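Local coordinates for protein phosphatase (Mycoplasma pneumoniae M129, PDB 1T71) that binds iron(III) ions at a two-metal site and probably hydrolyses phosphate esters, perhaps as a 2',3'-cyclic-nucleotide 3'-phosphodiesterase, at residues N3-I8 / A35-V40; V64-M69 / I118-L123; S237-Q242 / D269-K274. All blocks are in the same frame, centred on the assembly; numbering follows the deposited sequence.

Contact 1 (N3-I8 / A35-V40); sequences NSIKFI and ADLVIV
S4 reaches D36 through a water, which donates both to S4 O (2.7 Å) and to D36 OD2 (2.6 Å); the S4 hydroxyl itself turns to E249. I5 CA passes close to the same carboxylate, while the branched side chain of I5 turns into the sandwich against L152, I118 and V252. K6 makes a polar junction with D36 and L37. Its N-H points almost straight at D36 OD2 (2.9 Å from K6 N, 176° at the hydrogen) and uses the anti lone pair, so the aspartate side chain stands in for a strand carbonyl where the chain 35-40 has not yet become strand. K6 O in turn accepts a short bond from D36 N (2.7 Å) and a weak one from L37 N, while the extended lysine chain leads away past F247 and E249.

From here regular parallel pairing takes over: F7 bridges to L37 and I8 to V38. These two strands, joined through helices 15-23 and 26-33, form the opening beta-alpha-beta crossover of the metallophosphoesterase fold, and the iron ligands D12, E43 and N44 follow their C-terminal ends. F7 lies alongside L37, both pointing into the space between the sheets; its CE2 meets L37 CD1 at 3.7 Å, and its ring also stacks with F248. I8 turns to the other face. Its CG1 is anti to the carbonyl carbon (chi1 -80°), which carries CD1 to A35 CB, 3.6 Å away, where a small methyl suits the close approach. I8 N donates to L37 O (3.1 Å), and I8 O receives I39 N (2.9 Å).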
ATOM      1  N   ASN A   3      13.347  16.361 -17.779  1.00 51.91           N
ATOM      2  CA  ASN A   3      13.553  15.878 -16.428  1.00 48.68           C
ATOM      3  C   ASN A   3      12.331  15.083 -15.996  1.00 45.35           C
ATOM      4  O   ASN A   3      11.194  15.431 -16.316  1.00 44.28           O
ATOM      5  CB  ASN A   3      13.806  17.043 -15.461  1.00 76.76           C
ATOM      6  CG  ASN A   3      12.557  17.846 -15.169  1.00 76.99           C
ATOM      7  OD1 ASN A   3      11.949  18.414 -16.071  1.00 78.75           O
ATOM      8  ND2 ASN A   3      12.169  17.896 -13.896  1.00 77.03           N
ATOM      9  N   SER A   4      12.583  13.999 -15.274  1.00 53.47           N
ATOM     10  CA  SER A   4      11.524  13.138 -14.794  1.00 49.18           C
ATOM     11  C   SER A   4      11.715  12.882 -13.312  1.00 46.81           C
ATOM     12  O   SER A   4      12.726  13.264 -12.728  1.00 45.83           O
ATOM     13  CB  SER A   4      11.563  11.808 -15.540  1.00 44.57           C
ATOM     14  OG  SER A   4      12.779  11.125 -15.296  1.00 43.07           O
ATOM     15  N   ILE A   5      10.731  12.230 -12.709  1.00 36.86           N
ATOM     16  CA  ILE A   5      10.794  11.888 -11.303  1.00 33.60           C
ATOM     17  C   ILE A   5      10.631  10.373 -11.238  1.00 32.79           C
ATOM     18  O   ILE A   5       9.688   9.811 -11.794  1.00 29.66           O
ATOM     19  CB  ILE A   5       9.678  12.587 -10.514  1.00 30.98           C
ATOM     20  CG1 ILE A   5       9.783  14.099 -10.715  1.00 31.18           C
ATOM     21  CG2 ILE A   5       9.799  12.257  -9.039  1.00 29.71           C
ATOM     22  CD1 ILE A   5       8.644  14.897 -10.106  1.00 30.93           C
ATOM     23  N   LYS A   6      11.581   9.718 -10.582  1.00 35.37           N
ATOM     24  CA  LYS A   6      11.569   8.275 -10.450  1.00 35.47           C
ATOM     25  C   LYS A   6      11.063   7.876  -9.074  1.00 34.02           C
ATOM     26  O   LYS A   6      11.608   8.307  -8.055  1.00 34.13           O
ATOM     27  CB  LYS A   6      12.978   7.740 -10.699  1.00 42.92           C
ATOM     28  CG  LYS A   6      13.415   7.947 -12.132  1.00 45.94           C
ATOM     29  CD  LYS A   6      14.897   7.735 -12.352  1.00 49.93           C
ATOM     30  CE  LYS A   6      15.256   8.081 -13.789  1.00 52.76           C
ATOM     31  NZ  LYS A   6      16.717   8.288 -13.978  1.00 56.19           N
ATOM     32  N   PHE A   7      10.004   7.067  -9.051  1.00 29.78           N
ATOM     33  CA  PHE A   7       9.405   6.623  -7.794  1.00 27.68           C
ATOM     34  C   PHE A   7       9.491   5.126  -7.568  1.00 27.02           C
ATOM     35  O   PHE A   7       9.695   4.347  -8.498  1.00 28.41           O
ATOM     36  CB  PHE A   7       7.911   6.958  -7.727  1.00 28.08           C
ATOM     37  CG  PHE A   7       7.572   8.397  -7.956  1.00 27.69           C
ATOM     38  CD1 PHE A   7       7.580   8.932  -9.240  1.00 28.16           C
ATOM     39  CD2 PHE A   7       7.154   9.195  -6.896  1.00 27.00           C
ATOM     40  CE1 PHE A   7       7.164  10.241  -9.470  1.00 27.29           C
ATOM     41  CE2 PHE A   7       6.736  10.504  -7.111  1.00 28.02           C
ATOM     42  CZ  PHE A   7       6.739  11.031  -8.405  1.00 28.19           C
ATOM     43  N   ILE A   8       9.293   4.740  -6.311  1.00 27.20           N
ATOM     44  CA  ILE A   8       9.254   3.342  -5.899  1.00 26.01           C
ATOM     45  C   ILE A   8       8.087   3.249  -4.922  1.00 25.83           C
ATOM     46  O   ILE A   8       8.069   3.950  -3.909  1.00 24.79           O
ATOM     47  CB  ILE A   8      10.541   2.895  -5.167  1.00 30.14           C
ATOM     48  CG1 ILE A   8      11.649   2.603  -6.178  1.00 28.79           C
ATOM     49  CG2 ILE A   8      10.252   1.643  -4.327  1.00 28.06           C
ATOM     50  CD1 ILE A   8      12.964   2.156  -5.534  1.00 28.53           C
ATOM     51  N   ALA A  35      15.959   5.991  -7.797  1.00 35.09           N
ATOM     52  CA  ALA A  35      14.700   6.527  -7.306  1.00 34.47           C
ATOM     53  C   ALA A  35      14.913   7.840  -6.582  1.00 34.49           C
ATOM     54  O   ALA A  35      15.934   8.040  -5.926  1.00 35.65           O
ATOM     55  CB  ALA A  35      14.031   5.526  -6.372  1.00 33.80           C
ATOM     56  N   ASP A  36      13.941   8.733  -6.711  1.00 36.16           N
ATOM     57  CA  ASP A  36      13.987  10.032  -6.060  1.00 34.61           C
ATOM     58  C   ASP A  36      13.127   9.987  -4.806  1.00 35.30           C
ATOM     59  O   ASP A  36      13.425  10.651  -3.814  1.00 35.42           O
ATOM     60  CB  ASP A  36      13.434  11.114  -6.992  1.00 38.16           C
ATOM     61  CG  ASP A  36      14.298  11.329  -8.218  1.00 39.30           C
ATOM     62  OD1 ASP A  36      15.479  11.715  -8.056  1.00 37.67           O
ATOM     63  OD2 ASP A  36      13.796  11.113  -9.341  1.00 37.32           O
ATOM     64  N   LEU A  37      12.062   9.191  -4.858  1.00 34.94           N
ATOM     65  CA  LEU A  37      11.125   9.091  -3.749  1.00 33.16           C
ATOM     66  C   LEU A  37      10.636   7.667  -3.502  1.00 33.33           C
ATOM     67  O   LEU A  37      10.495   6.876  -4.435  1.00 32.56           O
ATOM     68  CB  LEU A  37       9.929   9.997  -4.030  1.00 32.07           C
ATOM     69  CG  LEU A  37      10.231  11.493  -4.132  1.00 33.94           C
ATOM     70  CD1 LEU A  37       9.061  12.216  -4.774  1.00 33.36           C
ATOM     71  CD2 LEU A  37      10.526  12.046  -2.746  1.00 33.42           C
ATOM     72  N   VAL A  38      10.369   7.357  -2.235  1.00 28.95           N
ATOM     73  CA  VAL A  38       9.887   6.041  -1.837  1.00 26.53           C
ATOM     74  C   VAL A  38       8.578   6.193  -1.063  1.00 26.48           C
ATOM     75  O   VAL A  38       8.507   6.920  -0.071  1.00 25.45           O
ATOM     76  CB  VAL A  38      10.920   5.306  -0.938  1.00 28.34           C
ATOM     77  CG1 VAL A  38      10.348   3.966  -0.460  1.00 25.25           C
ATOM     78  CG2 VAL A  38      12.212   5.087  -1.702  1.00 26.94           C
ATOM     79  N   ILE A  39       7.541   5.509  -1.534  1.00 27.50           N
ATOM     80  CA  ILE A  39       6.227   5.555  -0.908  1.00 26.91           C
ATOM     81  C   ILE A  39       5.836   4.126  -0.544  1.00 27.57           C
ATOM     82  O   ILE A  39       6.103   3.191  -1.308  1.00 27.35           O
ATOM     83  CB  ILE A  39       5.174   6.118  -1.889  1.00 26.63           C
ATOM     84  CG1 ILE A  39       5.692   7.414  -2.520  1.00 26.37           C
ATOM     85  CG2 ILE A  39       3.850   6.365  -1.163  1.00 24.48           C
ATOM     86  CD1 ILE A  39       4.806   7.960  -3.617  1.00 26.67           C
ATOM     87  N   VAL A  40       5.227   3.942   0.621  1.00 23.41           N
ATOM     88  CA  VAL A  40       4.810   2.604   1.017  1.00 22.65           C
ATOM     89  C   VAL A  40       3.500   2.624   1.777  1.00 22.25           C
ATOM     90  O   VAL A  40       3.167   3.600   2.440  1.00 21.79           O
ATOM     91  CB  VAL A  40       5.870   1.895   1.903  1.00 26.58           C
ATOM     92  CG1 VAL A  40       7.266   2.126   1.330  1.00 26.02           C
ATOM     93  CG2 VAL A  40       5.783   2.386   3.348  1.00 25.76           C
TER
HETATM   94  O   HOH W   1      14.726  11.799 -11.706  1.00 53.89           O

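Contact 2 (V64-M69 / I118-L123); sequences VNYITM and IRITNL
Y66 and I120 meet by purely apolar contact, I120 CD1 resting 3.8 Å from Y66 CB and equally close to CG, at the root of the aromatic ring. The two side chains meet at a slant. Extension of the isoleucine places the methyl there: CG1 is anti to the carbonyl carbon (chi1 -63°) and CD1 continues outward. Its other branch serves a second partner, with I120 CG2 lying 3.8 Å from T68 CG2 where the two chains meet at about a right angle. A beta-branched residue suits this place, since it reaches both Y66 and T68, one with each branch. Strands 66-68 and 117-124 belong to the two facing sheets of the metallophosphoesterase sandwich; the closest approach of the segment axes, 8.0 Å at 24° to each other, is consistent with that.

The polar groups gather at the C-terminal ends of the segments. T68 divides its functions: the methyl faces I120, while OG1 sits between the backbone N and the carbonyl carbon (chi1 56°) and hydrogen-bonds to D156, which satisfies a buried hydroxyl. The short side chain of N122 brings its CG within 3.7 Å of M69 N and 4.2 Å of T68 CB, beside buried backbone just where strand 66-68 has ended. The M69 chain bends away, toward L89 and A42. This end of the contact lies behind two iron ligands, the side chains of M69 and N122 being about 4 Å from those of E43 and H158 respectively.

Y66 also stacks on F111 of strand 108-112, which I120 touches as well. T68 and N122 both lean on V90 of the edge strand 89-90, and N122 further touches D156 on strand 152-158, the neighbour of 117-124 in the second sheet.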
ATOM      1  N   VAL A  64      11.963   5.351   3.821  1.00 29.62           N
ATOM      2  CA  VAL A  64      10.635   5.663   3.307  1.00 28.25           C
ATOM      3  C   VAL A  64      10.358   7.160   3.402  1.00 27.53           C
ATOM      4  O   VAL A  64      10.601   7.772   4.436  1.00 29.04           O
ATOM      5  CB  VAL A  64       9.550   4.897   4.087  1.00 24.04           C
ATOM      6  CG1 VAL A  64       8.169   5.312   3.604  1.00 22.50           C
ATOM      7  CG2 VAL A  64       9.757   3.395   3.909  1.00 22.93           C
ATOM      8  N   ASN A  65       9.844   7.744   2.323  1.00 24.94           N
ATOM      9  CA  ASN A  65       9.534   9.171   2.298  1.00 25.99           C
ATOM     10  C   ASN A  65       8.082   9.487   2.607  1.00 27.35           C
ATOM     11  O   ASN A  65       7.790  10.452   3.315  1.00 27.97           O
ATOM     12  CB  ASN A  65       9.880   9.774   0.938  1.00 26.83           C
ATOM     13  CG  ASN A  65      11.348   9.687   0.629  1.00 27.16           C
ATOM     14  OD1 ASN A  65      12.180  10.183   1.390  1.00 32.45           O
ATOM     15  ND2 ASN A  65      11.684   9.059  -0.487  1.00 26.67           N
ATOM     16  N   TYR A  66       7.168   8.689   2.064  1.00 29.18           N
ATOM     17  CA  TYR A  66       5.744   8.911   2.290  1.00 29.19           C
ATOM     18  C   TYR A  66       5.014   7.605   2.596  1.00 28.91           C
ATOM     19  O   TYR A  66       5.442   6.528   2.180  1.00 30.57           O
ATOM     20  CB  TYR A  66       5.139   9.599   1.069  1.00 29.02           C
ATOM     21  CG  TYR A  66       5.645  11.014   0.882  1.00 29.25           C
ATOM     22  CD1 TYR A  66       5.118  12.063   1.632  1.00 30.57           C
ATOM     23  CD2 TYR A  66       6.683  11.297  -0.008  1.00 30.54           C
ATOM     24  CE1 TYR A  66       5.610  13.362   1.506  1.00 31.01           C
ATOM     25  CE2 TYR A  66       7.189  12.596  -0.140  1.00 30.70           C
ATOM     26  CZ  TYR A  66       6.644  13.621   0.622  1.00 32.17           C
ATOM     27  OH  TYR A  66       7.128  14.906   0.518  1.00 30.49           O
ATOM     28  N   ILE A  67       3.907   7.706   3.319  1.00 25.74           N
ATOM     29  CA  ILE A  67       3.152   6.527   3.712  1.00 24.61           C
ATOM     30  C   ILE A  67       1.651   6.619   3.441  1.00 24.50           C
ATOM     31  O   ILE A  67       1.027   7.655   3.693  1.00 23.74           O
ATOM     32  CB  ILE A  67       3.355   6.263   5.221  1.00 23.94           C
ATOM     33  CG1 ILE A  67       4.780   5.774   5.479  1.00 24.71           C
ATOM     34  CG2 ILE A  67       2.350   5.256   5.723  1.00 24.37           C
ATOM     35  CD1 ILE A  67       5.075   5.510   6.946  1.00 25.06           C
ATOM     36  N   THR A  68       1.080   5.533   2.923  1.00 20.54           N
ATOM     37  CA  THR A  68      -0.362   5.458   2.673  1.00 22.02           C
ATOM     38  C   THR A  68      -0.862   4.320   3.571  1.00 21.81           C
ATOM     39  O   THR A  68      -0.058   3.483   3.995  1.00 20.47           O
ATOM     40  CB  THR A  68      -0.685   5.154   1.180  1.00 23.35           C
ATOM     41  OG1 THR A  68      -0.038   3.944   0.770  1.00 22.86           O
ATOM     42  CG2 THR A  68      -0.211   6.297   0.296  1.00 22.00           C
ATOM     43  N   MET A  69      -2.162   4.277   3.865  1.00 19.98           N
ATOM     44  CA  MET A  69      -2.688   3.238   4.749  1.00 21.54           C
ATOM     45  C   MET A  69      -3.879   2.452   4.200  1.00 21.76           C
ATOM     46  O   MET A  69      -3.996   2.255   2.991  1.00 22.53           O
ATOM     47  CB  MET A  69      -3.043   3.861   6.107  1.00 24.95           C
ATOM     48  CG  MET A  69      -1.859   4.482   6.849  1.00 24.72           C
ATOM     49  SD  MET A  69      -0.764   3.270   7.644  1.00 30.17           S
ATOM     50  CE  MET A  69       0.345   3.059   6.493  1.00 30.98           C
ATOM     51  N   ILE A 118       3.106  17.574  -6.484  1.00 40.75           N
ATOM     52  CA  ILE A 118       2.699  16.178  -6.396  1.00 38.30           C
ATOM     53  C   ILE A 118       1.656  15.903  -5.320  1.00 36.76           C
ATOM     54  O   ILE A 118       1.785  16.349  -4.179  1.00 36.01           O
ATOM     55  CB  ILE A 118       3.920  15.280  -6.140  1.00 37.89           C
ATOM     56  CG1 ILE A 118       4.979  15.538  -7.219  1.00 37.99           C
ATOM     57  CG2 ILE A 118       3.500  13.812  -6.132  1.00 38.21           C
ATOM     58  CD1 ILE A 118       6.272  14.764  -7.018  1.00 37.38           C
ATOM     59  N   ARG A 119       0.626  15.152  -5.693  1.00 32.70           N
ATOM     60  CA  ARG A 119      -0.440  14.809  -4.766  1.00 30.83           C
ATOM     61  C   ARG A 119      -0.489  13.304  -4.502  1.00 29.28           C
ATOM     62  O   ARG A 119      -0.325  12.498  -5.419  1.00 28.52           O
ATOM     63  CB  ARG A 119      -1.776  15.274  -5.335  1.00 34.60           C
ATOM     64  CG  ARG A 119      -2.858  15.460  -4.304  1.00 35.16           C
ATOM     65  CD  ARG A 119      -4.112  16.069  -4.913  1.00 38.32           C
ATOM     66  NE  ARG A 119      -5.025  16.509  -3.868  1.00 44.39           N
ATOM     67  CZ  ARG A 119      -5.044  17.733  -3.352  1.00 44.64           C
ATOM     68  NH1 ARG A 119      -4.205  18.657  -3.791  1.00 44.53           N
ATOM     69  NH2 ARG A 119      -5.895  18.024  -2.381  1.00 47.47           N
ATOM     70  N   ILE A 120      -0.680  12.928  -3.241  1.00 28.74           N
ATOM     71  CA  ILE A 120      -0.787  11.518  -2.877  1.00 27.31           C
ATOM     72  C   ILE A 120      -2.117  11.340  -2.168  1.00 26.62           C
ATOM     73  O   ILE A 120      -2.387  12.002  -1.159  1.00 26.13           O
ATOM     74  CB  ILE A 120       0.345  11.057  -1.926  1.00 26.47           C
ATOM     75  CG1 ILE A 120       1.705  11.174  -2.617  1.00 24.99           C
ATOM     76  CG2 ILE A 120       0.106   9.601  -1.512  1.00 23.36           C
ATOM     77  CD1 ILE A 120       2.882  10.766  -1.730  1.00 22.81           C
ATOM     78  N   THR A 121      -2.948  10.453  -2.706  1.00 24.80           N
ATOM     79  CA  THR A 121      -4.272  10.187  -2.159  1.00 24.47           C
ATOM     80  C   THR A 121      -4.460   8.701  -1.854  1.00 25.18           C
ATOM     81  O   THR A 121      -4.021   7.834  -2.613  1.00 24.53           O
ATOM     82  CB  THR A 121      -5.365  10.648  -3.147  1.00 26.70           C
ATOM     83  OG1 THR A 121      -5.196  12.045  -3.412  1.00 26.46           O
ATOM     84  CG2 THR A 121      -6.757  10.416  -2.570  1.00 25.13           C
ATOM     85  N   ASN A 122      -5.129   8.427  -0.738  1.00 25.87           N
ATOM     86  CA  ASN A 122      -5.402   7.071  -0.265  1.00 25.41           C
ATOM     87  C   ASN A 122      -6.918   6.945  -0.118  1.00 24.74           C
ATOM     88  O   ASN A 122      -7.567   7.826   0.439  1.00 25.69           O
ATOM     89  CB  ASN A 122      -4.685   6.860   1.085  1.00 24.64           C
ATOM     90  CG  ASN A 122      -4.885   5.457   1.672  1.00 27.54           C
ATOM     91  OD1 ASN A 122      -4.972   4.454   0.945  1.00 26.86           O
ATOM     92  ND2 ASN A 122      -4.925   5.383   3.002  1.00 21.43           N
ATOM     93  N   LEU A 123      -7.485   5.861  -0.634  1.00 24.99           N
ATOM     94  CA  LEU A 123      -8.929   5.646  -0.557  1.00 23.96           C
ATOM     95  C   LEU A 123      -9.262   4.200  -0.209  1.00 24.63           C
ATOM     96  O   LEU A 123      -8.461   3.296  -0.450  1.00 25.48           O
ATOM     97  CB  LEU A 123      -9.584   5.993  -1.894  1.00 22.52           C
ATOM     98  CG  LEU A 123      -9.532   7.450  -2.362  1.00 25.48           C
ATOM     99  CD1 LEU A 123      -9.545   7.500  -3.887  1.00 24.21           C
ATOM    100  CD2 LEU A 123     -10.718   8.215  -1.782  1.00 19.35           C
TER

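Contact 3 (S237-Q242 / D269-K274); sequences SKCGAQ and DPRYLK
C239 is the most deeply covered residue here, its sulfur pushed against the turn that D269 begins. SG lies 3.7 Å from Y272 CB and 3.9 Å from D269 CB, so it meets the bases of both side chains rather than their polar ends. With SG anti to the backbone N (chi1 -166°), this torsion brings it alongside the turn at D269 and Y272, and a compact, weakly polar thiol suits a position lying against aliphatic carbons. The backbone N is held separately: C239 N donates to S237 OG (3.0 Å), an ST turn. The Y272 ring leads away, to pack edge-to-face with F211.

D269 supplies the polar half. One oxygen crosses the contact, OD2 accepting from G240 N at 3.2 Å on its anti side, a little out of the carboxylate plane. The other stays within its own segment, OD1 accepting from R271 N at 2.8 Å in an Asx turn that starts the helix-like run 270-274; Y272 N adds a backbone bond to D269 O. An aspartate has just the reach to serve both N-H groups, one with each oxygen. A water lies 2.6 Å from D269 OD2 and 2.9 Å from K238 O, although further acceptors compete for its protons.

G240 presents its bare backbone to D269. Its phi is positive, 54°, a shape glycine adopts easily, and it turns the chain into strand 241-249, where A241 pairs with E267. The contact thus lies at the open end of the antiparallel pair 241-249 and 259-267, away from the iron site.

Two N-H donors, one from each segment, are consistent with an ionised D269. The junction is mixed: one backbone-to-carboxylate bond beside an apolar part that centres on the C239 thiol.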
ATOM      1  N   SER A 237       2.981 -14.346  11.005  1.00 29.85           N
ATOM      2  CA  SER A 237       3.919 -15.391  10.593  1.00 28.31           C
ATOM      3  C   SER A 237       5.369 -14.909  10.632  1.00 29.27           C
ATOM      4  O   SER A 237       5.650 -13.740  10.361  1.00 27.47           O
ATOM      5  CB  SER A 237       3.591 -15.869   9.176  1.00 26.25           C
ATOM      6  OG  SER A 237       4.653 -16.632   8.635  1.00 23.00           O
ATOM      7  N   LYS A 238       6.282 -15.817  10.971  1.00 30.14           N
ATOM      8  CA  LYS A 238       7.705 -15.500  11.031  1.00 32.86           C
ATOM      9  C   LYS A 238       8.403 -16.307   9.945  1.00 32.64           C
ATOM     10  O   LYS A 238       9.629 -16.410   9.920  1.00 32.21           O
ATOM     11  CB  LYS A 238       8.290 -15.896  12.390  1.00 48.49           C
ATOM     12  CG  LYS A 238       7.636 -15.229  13.587  1.00 53.52           C
ATOM     13  CD  LYS A 238       8.020 -15.942  14.882  1.00 57.39           C
ATOM     14  CE  LYS A 238       7.182 -15.454  16.056  1.00 59.56           C
ATOM     15  NZ  LYS A 238       7.311 -16.349  17.243  1.00 61.43           N
ATOM     16  N   CYS A 239       7.609 -16.881   9.047  1.00 32.44           N
ATOM     17  CA  CYS A 239       8.142 -17.714   7.979  1.00 31.95           C
ATOM     18  C   CYS A 239       8.585 -16.941   6.737  1.00 30.37           C
ATOM     19  O   CYS A 239       7.760 -16.447   5.969  1.00 31.08           O
ATOM     20  CB  CYS A 239       7.100 -18.765   7.591  1.00 34.65           C
ATOM     21  SG  CYS A 239       7.752 -20.103   6.572  1.00 39.15           S
ATOM     22  N   GLY A 240       9.900 -16.838   6.557  1.00 30.63           N
ATOM     23  CA  GLY A 240      10.462 -16.157   5.401  1.00 29.38           C
ATOM     24  C   GLY A 240       9.991 -14.734   5.172  1.00 28.29           C
ATOM     25  O   GLY A 240       9.505 -14.081   6.091  1.00 27.44           O
ATOM     26  N   ALA A 241      10.130 -14.248   3.941  1.00 26.91           N
ATOM     27  CA  ALA A 241       9.722 -12.882   3.635  1.00 27.51           C
ATOM     28  C   ALA A 241       9.623 -12.586   2.150  1.00 27.05           C
ATOM     29  O   ALA A 241      10.232 -13.260   1.318  1.00 29.10           O
ATOM     30  CB  ALA A 241      10.691 -11.899   4.280  1.00 28.21           C
ATOM     31  N   GLN A 242       8.852 -11.556   1.827  1.00 26.60           N
ATOM     32  CA  GLN A 242       8.688 -11.138   0.446  1.00 25.31           C
ATOM     33  C   GLN A 242       8.534  -9.631   0.383  1.00 24.64           C
ATOM     34  O   GLN A 242       7.989  -9.004   1.299  1.00 26.69           O
ATOM     35  CB  GLN A 242       7.468 -11.819  -0.196  1.00 22.86           C
ATOM     36  CG  GLN A 242       6.132 -11.511   0.478  1.00 22.60           C
ATOM     37  CD  GLN A 242       4.969 -12.238  -0.169  1.00 24.86           C
ATOM     38  OE1 GLN A 242       4.676 -12.040  -1.350  1.00 26.51           O
ATOM     39  NE2 GLN A 242       4.300 -13.089   0.598  1.00 24.06           N
ATOM     40  N   ASP A 269      12.083 -19.873   3.663  1.00 30.65           N
ATOM     41  CA  ASP A 269      12.509 -20.270   4.996  1.00 30.36           C
ATOM     42  C   ASP A 269      12.468 -21.790   5.107  1.00 29.31           C
ATOM     43  O   ASP A 269      11.441 -22.408   4.847  1.00 27.64           O
ATOM     44  CB  ASP A 269      11.554 -19.651   6.018  1.00 36.75           C
ATOM     45  CG  ASP A 269      12.061 -19.749   7.439  1.00 39.40           C
ATOM     46  OD1 ASP A 269      12.498 -20.842   7.860  1.00 38.61           O
ATOM     47  OD2 ASP A 269      11.999 -18.717   8.143  1.00 41.87           O
ATOM     48  N   PRO A 270      13.592 -22.416   5.488  1.00 30.73           N
ATOM     49  CA  PRO A 270      13.647 -23.876   5.626  1.00 29.81           C
ATOM     50  C   PRO A 270      12.623 -24.423   6.616  1.00 29.02           C
ATOM     51  O   PRO A 270      12.149 -25.551   6.479  1.00 28.96           O
ATOM     52  CB  PRO A 270      15.089 -24.129   6.075  1.00 41.86           C
ATOM     53  CG  PRO A 270      15.449 -22.850   6.797  1.00 42.87           C
ATOM     54  CD  PRO A 270      14.880 -21.806   5.866  1.00 41.28           C
ATOM     55  N   ARG A 271      12.269 -23.611   7.604  1.00 29.76           N
ATOM     56  CA  ARG A 271      11.316 -24.038   8.617  1.00 30.90           C
ATOM     57  C   ARG A 271       9.925 -24.391   8.062  1.00 29.71           C
ATOM     58  O   ARG A 271       9.127 -25.031   8.743  1.00 29.07           O
ATOM     59  CB  ARG A 271      11.226 -22.967   9.714  1.00 73.75           C
ATOM     60  CG  ARG A 271      10.063 -22.003   9.603  1.00 81.21           C
ATOM     61  CD  ARG A 271       9.028 -22.336  10.667  1.00 83.78           C
ATOM     62  NE  ARG A 271       9.643 -22.411  11.994  1.00 86.23           N
ATOM     63  CZ  ARG A 271       9.038 -22.893  13.074  1.00 85.04           C
ATOM     64  NH1 ARG A 271       7.795 -23.351  12.994  1.00 83.93           N
ATOM     65  NH2 ARG A 271       9.679 -22.919  14.236  1.00 83.91           N
ATOM     66  N   TYR A 272       9.637 -23.986   6.829  1.00 28.93           N
ATOM     67  CA  TYR A 272       8.349 -24.312   6.215  1.00 27.91           C
ATOM     68  C   TYR A 272       8.359 -25.789   5.808  1.00 29.06           C
ATOM     69  O   TYR A 272       7.322 -26.458   5.796  1.00 28.27           O
ATOM     70  CB  TYR A 272       8.103 -23.436   4.972  1.00 24.50           C
ATOM     71  CG  TYR A 272       6.995 -23.955   4.075  1.00 22.63           C
ATOM     72  CD1 TYR A 272       5.663 -23.926   4.488  1.00 23.14           C
ATOM     73  CD2 TYR A 272       7.285 -24.525   2.835  1.00 21.34           C
ATOM     74  CE1 TYR A 272       4.642 -24.457   3.682  1.00 21.79           C
ATOM     75  CE2 TYR A 272       6.276 -25.058   2.028  1.00 21.56           C
ATOM     76  CZ  TYR A 272       4.959 -25.020   2.459  1.00 21.01           C
ATOM     77  OH  TYR A 272       3.965 -25.554   1.668  1.00 19.68           O
ATOM     78  N   LEU A 273       9.549 -26.293   5.486  1.00 32.33           N
ATOM     79  CA  LEU A 273       9.716 -27.681   5.061  1.00 33.78           C
ATOM     80  C   LEU A 273       9.346 -28.706   6.127  1.00 34.36           C
ATOM     81  O   LEU A 273       9.024 -29.844   5.805  1.00 35.87           O
ATOM     82  CB  LEU A 273      11.159 -27.919   4.613  1.00 28.76           C
ATOM     83  CG  LEU A 273      11.646 -27.105   3.416  1.00 29.99           C
ATOM     84  CD1 LEU A 273      13.098 -27.467   3.113  1.00 28.82           C
ATOM     85  CD2 LEU A 273      10.756 -27.375   2.211  1.00 29.93           C
ATOM     86  N   LYS A 274       9.385 -28.297   7.390  1.00 39.83           N
ATOM     87  CA  LYS A 274       9.062 -29.192   8.498  1.00 42.63           C
ATOM     88  C   LYS A 274       7.565 -29.196   8.806  1.00 43.86           C
ATOM     89  O   LYS A 274       7.092 -29.999   9.612  1.00 45.10           O
ATOM     90  CB  LYS A 274       9.834 -28.767   9.753  1.00 43.71           C
ATOM     91  CG  LYS A 274       9.433 -27.396  10.253  1.00 47.56           C
ATOM     92  CD  LYS A 274      10.401 -26.814  11.276  1.00 50.06           C
ATOM     93  CE  LYS A 274      10.188 -27.369  12.667  1.00 51.40           C
ATOM     94  NZ  LYS A 274      11.031 -26.639  13.657  1.00 52.75           N
TER
HETATM   95  O   HOH W   2      12.323 -16.251   8.779  1.00 45.87           O

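Contacts 1 and 2 are close neighbours, their centres 12 Å apart, and strand 37-41 of contact 1 pairs with strand 66-68 of contact 2: V38 O lies 2.9 Å from N65 N and V40 O 2.9 Å from T68 N, both probable hydrogen bonds. Contact 1 works within one sheet, whereas contact 2 spans to the other; I39 of contact 1 touches I120 of contact 2 across the gap. Contact 3 is remote, its centre 31 Å from those of both others, yet strand 241-249 runs beside 6-10 in the same sheet. Contact 2 comes nearest the metal site, the M69 side chain lying about 9 Å from an iron; the I39 side chain is about 11 Å from that of D12.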